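Local structure of endosialidase (Enterobacteria phage phi92, 4HIZ) at residues Val153-Glu163 with Ala175-Arg186. The protein probably hydrolyses the alpha-2,8 and alpha-2,9 linkages of sialic acid polymers, as an endosialidase of a bacteriophage. Sequence-based numbering, arbitrary orientation.
With FRU (beta-D-fructofuranose), chain G.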
ATOM      1  N   VAL A 153     -15.933  17.878  20.104  1.00 11.73           N
ATOM      2  CA  VAL A 153     -14.944  18.405  21.063  1.00 11.42           C
ATOM      3  C   VAL A 153     -15.617  19.501  21.872  1.00 11.80           C
ATOM      4  O   VAL A 153     -16.313  20.361  21.308  1.00 12.94           O
ATOM      5  CB  VAL A 153     -13.722  18.988  20.323  1.00 12.54           C
ATOM      6  CG1 VAL A 153     -12.739  19.642  21.330  1.00 13.58           C
ATOM      7  CG2 VAL A 153     -13.018  17.882  19.514  1.00 13.58           C
ATOM      8  N   CYS A 154     -15.412  19.464  23.193  1.00 11.62           N
ATOM      9  CA  CYS A 154     -15.890  20.541  24.045  1.00 13.19           C
ATOM     10  C   CYS A 154     -14.823  20.773  25.094  1.00 13.60           C
ATOM     11  O   CYS A 154     -14.386  19.831  25.749  1.00 14.15           O
ATOM     12  CB  CYS A 154     -17.211  20.127  24.707  1.00 13.32           C
ATOM     13  SG  CYS A 154     -17.910  21.500  25.704  1.00 15.39           S
ATOM     14  N   GLY A 155     -14.407  22.025  25.257  1.00 13.95           N
ATOM     15  CA  GLY A 155     -13.473  22.358  26.327  1.00 14.64           C
ATOM     16  C   GLY A 155     -12.195  21.521  26.310  1.00 14.09           C
ATOM     17  O   GLY A 155     -11.758  21.003  27.354  1.00 15.23           O
ATOM     18  N   ASN A 156     -11.596  21.387  25.126  1.00 12.69           N
ATOM     19  CA  ASN A 156     -10.384  20.569  24.942  1.00 12.62           C
ATOM     20  C   ASN A 156     -10.496  19.093  25.348  1.00 12.52           C
ATOM     21  O   ASN A 156      -9.478  18.447  25.606  1.00 13.93           O
ATOM     22  CB  ASN A 156      -9.164  21.255  25.614  1.00 13.25           C
ATOM     23  CG  ASN A 156      -8.862  22.572  24.962  1.00 14.48           C
ATOM     24  OD1 ASN A 156      -8.798  22.643  23.719  1.00 15.71           O
ATOM     25  ND2 ASN A 156      -8.712  23.643  25.764  1.00 14.46           N
ATOM     26  N   ARG A 157     -11.718  18.556  25.375  1.00 11.69           N
ATOM     27  CA  ARG A 157     -11.898  17.115  25.512  1.00 12.51           C
ATOM     28  C   ARG A 157     -12.699  16.568  24.333  1.00 12.37           C
ATOM     29  O   ARG A 157     -13.606  17.248  23.806  1.00 13.16           O
ATOM     30  CB  ARG A 157     -12.691  16.784  26.786  1.00 12.56           C
ATOM     31  CG  ARG A 157     -12.013  17.263  28.094  1.00 12.39           C
ATOM     32  CD  ARG A 157     -12.774  16.767  29.360  1.00 12.95           C
ATOM     33  NE  ARG A 157     -12.811  15.307  29.431  1.00 13.63           N
ATOM     34  CZ  ARG A 157     -11.820  14.538  29.886  1.00 14.71           C
ATOM     35  NH1 ARG A 157     -10.694  15.076  30.345  1.00 14.71           N
ATOM     36  NH2 ARG A 157     -11.968  13.216  29.918  1.00 15.20           N
ATOM     37  N   LEU A 158     -12.410  15.323  23.961  1.00 10.70           N
ATOM     38  CA  LEU A 158     -13.275  14.588  23.045  1.00 11.64           C
ATOM     39  C   LEU A 158     -14.475  14.035  23.806  1.00 12.30           C
ATOM     40  O   LEU A 158     -14.313  13.410  24.852  1.00 13.53           O
ATOM     41  CB  LEU A 158     -12.481  13.404  22.498  1.00 11.94           C
ATOM     42  CG  LEU A 158     -13.189  12.600  21.397  1.00 14.34           C
ATOM     43  CD1 LEU A 158     -13.448  13.462  20.109  1.00 15.16           C
ATOM     44  CD2 LEU A 158     -12.390  11.305  21.023  1.00 15.07           C
ATOM     45  N   TYR A 159     -15.675  14.221  23.268  1.00 11.59           N
ATOM     46  CA  TYR A 159     -16.867  13.622  23.839  1.00 11.73           C
ATOM     47  C   TYR A 159     -17.534  12.764  22.780  1.00 11.97           C
ATOM     48  O   TYR A 159     -17.594  13.156  21.629  1.00 12.94           O
ATOM     49  CB  TYR A 159     -17.850  14.714  24.301  1.00 12.58           C
ATOM     50  CG  TYR A 159     -17.491  15.260  25.663  1.00 13.53           C
ATOM     51  CD1 TYR A 159     -17.912  14.608  26.834  1.00 13.49           C
ATOM     52  CD2 TYR A 159     -16.688  16.396  25.785  1.00 14.00           C
ATOM     53  CE1 TYR A 159     -17.531  15.100  28.115  1.00 13.53           C
ATOM     54  CE2 TYR A 159     -16.311  16.907  27.058  1.00 14.69           C
ATOM     55  CZ  TYR A 159     -16.719  16.241  28.197  1.00 14.55           C
ATOM     56  OH  TYR A 159     -16.355  16.717  29.426  1.00 15.55           O
ATOM     57  N   ALA A 160     -18.046  11.611  23.181  1.00 11.86           N
ATOM     58  CA  ALA A 160     -18.767  10.767  22.243  1.00 11.58           C
ATOM     59  C   ALA A 160     -19.886  10.045  22.993  1.00 12.71           C
ATOM     60  O   ALA A 160     -19.687   9.617  24.142  1.00 14.37           O
ATOM     61  CB  ALA A 160     -17.812   9.743  21.591  1.00 13.18           C
ATOM     62  N   VAL A 161     -21.046   9.871  22.356  1.00 12.72           N
ATOM     63  CA  VAL A 161     -22.038   9.005  22.963  1.00 12.84           C
ATOM     64  C   VAL A 161     -21.825   7.642  22.317  1.00 12.57           C
ATOM     65  O   VAL A 161     -22.173   7.432  21.143  1.00 12.72           O
ATOM     66  CB  VAL A 161     -23.497   9.472  22.743  1.00 13.39           C
ATOM     67  CG1 VAL A 161     -24.483   8.484  23.430  1.00 12.36           C
ATOM     68  CG2 VAL A 161     -23.676  10.880  23.312  1.00 14.39           C
ATOM     69  N   ILE A 162     -21.209   6.750  23.085  1.00 12.27           N
ATOM     70  CA  ILE A 162     -20.910   5.413  22.614  1.00 11.93           C
ATOM     71  C   ILE A 162     -22.045   4.510  23.045  1.00 11.75           C
ATOM     72  O   ILE A 162     -22.309   4.308  24.247  1.00 12.94           O
ATOM     73  CB  ILE A 162     -19.579   4.895  23.173  1.00 12.31           C
ATOM     74  CG1 ILE A 162     -18.425   5.790  22.690  1.00 13.20           C
ATOM     75  CG2 ILE A 162     -19.385   3.442  22.765  1.00 13.41           C
ATOM     76  CD1 ILE A 162     -18.289   5.900  21.127  1.00 12.70           C
ATOM     77  N   GLU A 163     -22.768   4.022  22.056  1.00 10.87           N
ATOM     78  CA  GLU A 163     -23.955   3.212  22.278  1.00 12.01           C
ATOM     79  C   GLU A 163     -23.599   1.740  22.308  1.00 13.36           C
ATOM     80  O   GLU A 163     -22.699   1.295  21.588  1.00 13.28           O
ATOM     81  CB  GLU A 163     -24.923   3.448  21.119  1.00 13.04           C
ATOM     82  CG  GLU A 163     -25.517   4.876  21.102  1.00 13.79           C
ATOM     83  CD  GLU A 163     -26.457   5.110  19.947  1.00 14.79           C
ATOM     84  OE1 GLU A 163     -26.419   4.321  18.950  1.00 15.45           O
ATOM     85  OE2 GLU A 163     -27.211   6.110  20.010  1.00 15.63           O
ATOM     86  N   ALA A 175     -26.501   3.526  26.621  1.00 13.80           N
ATOM     87  CA  ALA A 175     -25.594   4.476  25.988  1.00 13.82           C
ATOM     88  C   ALA A 175     -24.717   5.102  27.047  1.00 14.10           C
ATOM     89  O   ALA A 175     -25.162   5.317  28.201  1.00 15.67           O
ATOM     90  CB  ALA A 175     -26.387   5.558  25.235  1.00 14.78           C
ATOM     91  N   GLU A 176     -23.478   5.402  26.661  1.00 14.02           N
ATOM     92  CA  GLU A 176     -22.509   5.956  27.607  1.00 14.06           C
ATOM     93  C   GLU A 176     -21.907   7.192  27.025  1.00 13.83           C
ATOM     94  O   GLU A 176     -21.639   7.239  25.821  1.00 14.23           O
ATOM     95  CB  GLU A 176     -21.390   4.953  27.919  1.00 14.85           C
ATOM     96  CG  GLU A 176     -21.897   3.715  28.685  1.00 15.78           C
ATOM     97  CD  GLU A 176     -20.920   2.529  28.623  1.00 16.55           C
ATOM     98  OE1 GLU A 176     -20.194   2.352  27.607  1.00 17.21           O
ATOM     99  OE2 GLU A 176     -20.895   1.768  29.617  1.00 17.57           O
ATOM    100  N   LEU A 177     -21.665   8.190  27.872  1.00 12.90           N
ATOM    101  CA  LEU A 177     -20.889   9.346  27.446  1.00 12.42           C
ATOM    102  C   LEU A 177     -19.422   8.975  27.692  1.00 12.92           C
ATOM    103  O   LEU A 177     -19.061   8.669  28.821  1.00 14.66           O
ATOM    104  CB  LEU A 177     -21.332  10.600  28.245  1.00 13.57           C
ATOM    105  CG  LEU A 177     -20.615  11.881  27.758  1.00 14.62           C
ATOM    106  CD1 LEU A 177     -21.097  12.307  26.354  1.00 15.20           C
ATOM    107  CD2 LEU A 177     -20.818  13.010  28.800  1.00 15.02           C
ATOM    108  N   TRP A 178     -18.587   8.939  26.632  1.00 12.32           N
ATOM    109  CA  TRP A 178     -17.156   8.665  26.783  1.00 11.83           C
ATOM    110  C   TRP A 178     -16.410   9.961  26.576  1.00 12.79           C
ATOM    111  O   TRP A 178     -16.754  10.743  25.667  1.00 12.74           O
ATOM    112  CB  TRP A 178     -16.669   7.663  25.715  1.00 12.64           C
ATOM    113  CG  TRP A 178     -17.074   6.210  25.897  1.00 13.99           C
ATOM    114  CD1 TRP A 178     -18.194   5.705  26.514  1.00 15.26           C
ATOM    115  CD2 TRP A 178     -16.339   5.076  25.399  1.00 14.00           C
ATOM    116  NE1 TRP A 178     -18.185   4.314  26.442  1.00 15.03           N
ATOM    117  CE2 TRP A 178     -17.062   3.908  25.762  1.00 15.05           C
ATOM    118  CE3 TRP A 178     -15.135   4.941  24.709  1.00 13.29           C
ATOM    119  CZ2 TRP A 178     -16.620   2.618  25.435  1.00 15.72           C
ATOM    120  CZ3 TRP A 178     -14.684   3.658  24.392  1.00 13.97           C
ATOM    121  CH2 TRP A 178     -15.432   2.517  24.729  1.00 14.89           C
ATOM    122  N   SER A 179     -15.384  10.218  27.387  1.00 12.70           N
ATOM    123  CA  SER A 179     -14.548  11.389  27.110  0.66 12.52           C
ATOM    124  C   SER A 179     -13.104  11.175  27.453  1.00 12.37           C
ATOM    125  O   SER A 179     -12.768  10.354  28.289  1.00 12.91           O
ATOM    126  CB  SER A 179     -15.064  12.666  27.808  0.66 14.08           C
ATOM    127  OG  SER A 179     -14.701  12.691  29.176  0.66 14.56           O
ATOM    128  N   ARG A 180     -12.252  11.916  26.739  1.00 11.80           N
ATOM    129  CA  ARG A 180     -10.792  11.934  26.986  1.00 11.63           C
ATOM    130  C   ARG A 180     -10.348  13.347  26.748  1.00 11.84           C
ATOM    131  O   ARG A 180     -10.982  14.083  26.006  1.00 12.85           O
ATOM    132  CB  ARG A 180     -10.042  11.056  25.941  1.00 11.67           C
ATOM    133  CG  ARG A 180      -9.745   9.640  26.415  1.00 12.47           C
ATOM    134  CD  ARG A 180      -9.056   8.860  25.295  1.00 13.46           C
ATOM    135  NE  ARG A 180      -8.548   7.577  25.784  1.00 14.19           N
ATOM    136  CZ  ARG A 180      -8.073   6.629  24.966  1.00 14.71           C
ATOM    137  NH1 ARG A 180      -8.038   6.852  23.639  1.00 13.18           N
ATOM    138  NH2 ARG A 180      -7.592   5.495  25.468  1.00 14.75           N
ATOM    139  N   PRO A 181      -9.207  13.731  27.329  1.00 12.11           N
ATOM    140  CA  PRO A 181      -8.638  15.023  26.935  1.00 12.13           C
ATOM    141  C   PRO A 181      -8.193  14.925  25.470  1.00 12.60           C
ATOM    142  O   PRO A 181      -7.690  13.868  25.075  1.00 14.19           O
ATOM    143  CB  PRO A 181      -7.407  15.147  27.842  1.00 12.86           C
ATOM    144  CG  PRO A 181      -6.989  13.738  28.162  1.00 13.15           C
ATOM    145  CD  PRO A 181      -8.318  12.960  28.223  1.00 13.01           C
ATOM    146  N   MET A 182      -8.375  15.978  24.683  1.00 11.69           N
ATOM    147  CA  MET A 182      -7.905  15.940  23.301  1.00 13.01           C
ATOM    148  C   MET A 182      -6.379  15.841  23.270  1.00 12.75           C
ATOM    149  O   MET A 182      -5.708  16.264  24.196  1.00 12.47           O
ATOM    150  CB  MET A 182      -8.305  17.233  22.576  1.00 15.15           C
ATOM    151  CG  MET A 182      -9.780  17.301  22.213  1.00 16.38           C
ATOM    152  SD  MET A 182     -10.315  15.938  21.120  1.00 19.58           S
ATOM    153  CE  MET A 182      -9.578  16.440  19.547  1.00 19.89           C
ATOM    154  N   PRO A 183      -5.817  15.297  22.181  1.00 13.12           N
ATOM    155  CA  PRO A 183      -4.368  15.411  22.005  1.00 12.65           C
ATOM    156  C   PRO A 183      -4.042  16.868  21.704  1.00 12.72           C
ATOM    157  O   PRO A 183      -4.563  17.434  20.740  1.00 13.13           O
ATOM    158  CB  PRO A 183      -4.098  14.514  20.768  1.00 13.66           C
ATOM    159  CG  PRO A 183      -5.416  14.338  20.108  1.00 15.93           C
ATOM    160  CD  PRO A 183      -6.499  14.630  21.047  1.00 14.49           C
ATOM    161  N   TYR A 184      -3.209  17.505  22.525  1.00 12.37           N
ATOM    162  CA  TYR A 184      -2.894  18.909  22.286  1.00 12.19           C
ATOM    163  C   TYR A 184      -1.557  19.249  22.867  1.00 11.73           C
ATOM    164  O   TYR A 184      -1.018  18.494  23.713  1.00 12.26           O
ATOM    165  CB  TYR A 184      -4.008  19.871  22.783  1.00 12.56           C
ATOM    166  CG  TYR A 184      -4.206  20.051  24.302  1.00 12.54           C
ATOM    167  CD1 TYR A 184      -3.258  20.741  25.064  1.00 12.90           C
ATOM    168  CD2 TYR A 184      -5.366  19.598  24.934  1.00 12.58           C
ATOM    169  CE1 TYR A 184      -3.456  20.957  26.408  1.00 13.60           C
ATOM    170  CE2 TYR A 184      -5.577  19.821  26.291  1.00 12.22           C
ATOM    171  CZ  TYR A 184      -4.593  20.481  27.018  1.00 12.82           C
ATOM    172  OH  TYR A 184      -4.757  20.721  28.385  1.00 13.62           O
ATOM    173  N   TYR A 185      -1.015  20.373  22.399  1.00 11.62           N
ATOM    174  CA  TYR A 185       0.306  20.859  22.798  1.00 11.73           C
ATOM    175  C   TYR A 185       0.157  22.316  23.250  1.00 12.99           C
ATOM    176  O   TYR A 185      -0.634  23.078  22.674  1.00 13.91           O
ATOM    177  CB  TYR A 185       1.221  20.821  21.537  1.00 11.63           C
ATOM    178  CG  TYR A 185       2.473  21.619  21.693  1.00 13.51           C
ATOM    179  CD1 TYR A 185       3.488  21.189  22.545  1.00 13.98           C
ATOM    180  CD2 TYR A 185       2.650  22.821  21.000  1.00 14.43           C
ATOM    181  CE1 TYR A 185       4.662  21.939  22.696  1.00 14.55           C
ATOM    182  CE2 TYR A 185       3.823  23.592  21.172  1.00 14.66           C
ATOM    183  CZ  TYR A 185       4.816  23.138  22.002  1.00 15.62           C
ATOM    184  OH  TYR A 185       5.973  23.890  22.153  1.00 16.90           O
ATOM    185  N   ARG A 186       0.903  22.713  24.280  1.00 12.85           N
ATOM    186  CA  ARG A 186       0.940  24.115  24.703  1.00 12.84           C
ATOM    187  C   ARG A 186       2.383  24.486  24.975  1.00 13.75           C
ATOM    188  O   ARG A 186       3.188  23.618  25.390  1.00 14.13           O
ATOM    189  CB  ARG A 186       0.188  24.294  26.041  1.00 13.77           C
ATOM    190  CG  ARG A 186      -1.241  23.838  26.019  1.00 15.52           C
ATOM    191  CD  ARG A 186      -2.156  24.867  25.369  1.00 18.46           C
ATOM    192  NE  ARG A 186      -3.567  24.505  25.613  1.00 20.23           N
ATOM    193  CZ  ARG A 186      -4.294  24.865  26.687  1.00 20.66           C
ATOM    194  NH1 ARG A 186      -3.801  25.657  27.643  1.00 21.85           N
ATOM    195  NH2 ARG A 186      -5.566  24.447  26.806  1.00 21.09           N
TER
HETATM  196  C1  FRU G   2     -19.389  -3.435  30.591  1.00 26.37           C
HETATM  197  C2  FRU G   2     -18.829  -2.144  30.191  1.00 25.72           C
HETATM  198  C3  FRU G   2     -19.394  -1.292  29.181  1.00 23.48           C
HETATM  199  C4  FRU G   2     -18.373  -0.239  28.998  1.00 22.89           C
HETATM  200  C5  FRU G   2     -17.109  -0.993  29.288  1.00 25.79           C
HETATM  201  C6  FRU G   2     -15.887  -0.145  29.609  1.00 29.53           C
HETATM  202  O1  FRU G   2     -18.872  -4.261  29.565  1.00 27.89           O
HETATM  203  O2  FRU G   2     -19.378  -1.356  31.331  1.00 27.09           O
HETATM  204  O3  FRU G   2     -20.762  -0.847  29.357  1.00 22.18           O
HETATM  205  O4  FRU G   2     -18.420   0.276  27.629  1.00 20.71           O
HETATM  206  O5  FRU G   2     -17.415  -1.881  30.389  1.00 26.28           O
HETATM  207  O6  FRU G   2     -16.040   0.433  30.867  1.00 33.78           O
HETATM  208  O   HOH W   1     -22.125   1.969  25.633  1.00 17.72           O
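Across the hairpin of strands 157-166 and 172-181, L158, A160 and I162 each exchange a pair of backbone hydrogen bonds with R180, W178 and E176 respectively, a worked example of antiparallel pairing with alternating faces. The ladder is extended by M182 N to N156 O (2.9 Å), where the second strand has already ended.

The main polar side-chain contact is made by R157. Bent at chi3 (61°), it turns its guanidinium back over the partner strand and, in the modelled conformer of S179, one of two, grips S179 OG side-on with NH2 at 2.9 Å and NE at 3.2 Å, OG lying close to the guanidinium plane; this lock is probably not permanent. NH1 is held by a salt bridge to D214. One guanidinium face lies against R180 C and P181 N.

CH-pi and apolar contacts lie on both faces. S179 CB sits over the Y159 ring, 3.8 Å from its centroid, and L177 CD2 meets that ring obliquely. On the opposite face I162 CG1 lies 3.6 Å from the centroid of the five-membered ring of W178. Beyond the strand M182, bent at chi2 and chi3, brings SD to 3.6 Å from L158 CB, near V153 CG2.

In the indole plane, W178 NE1 donates an almost straight bond (175°) to E176 OE1, arriving 43° out of the carboxylate plane. OE1 takes two more donors, a water shared with I162 O and fructose O4 (2.7 Å), while fructose O3 donates to OE2 (2.6 Å). This beta-propeller blade hairpin thus carries part of a glycan-binding pocket, together with Y146 and D138.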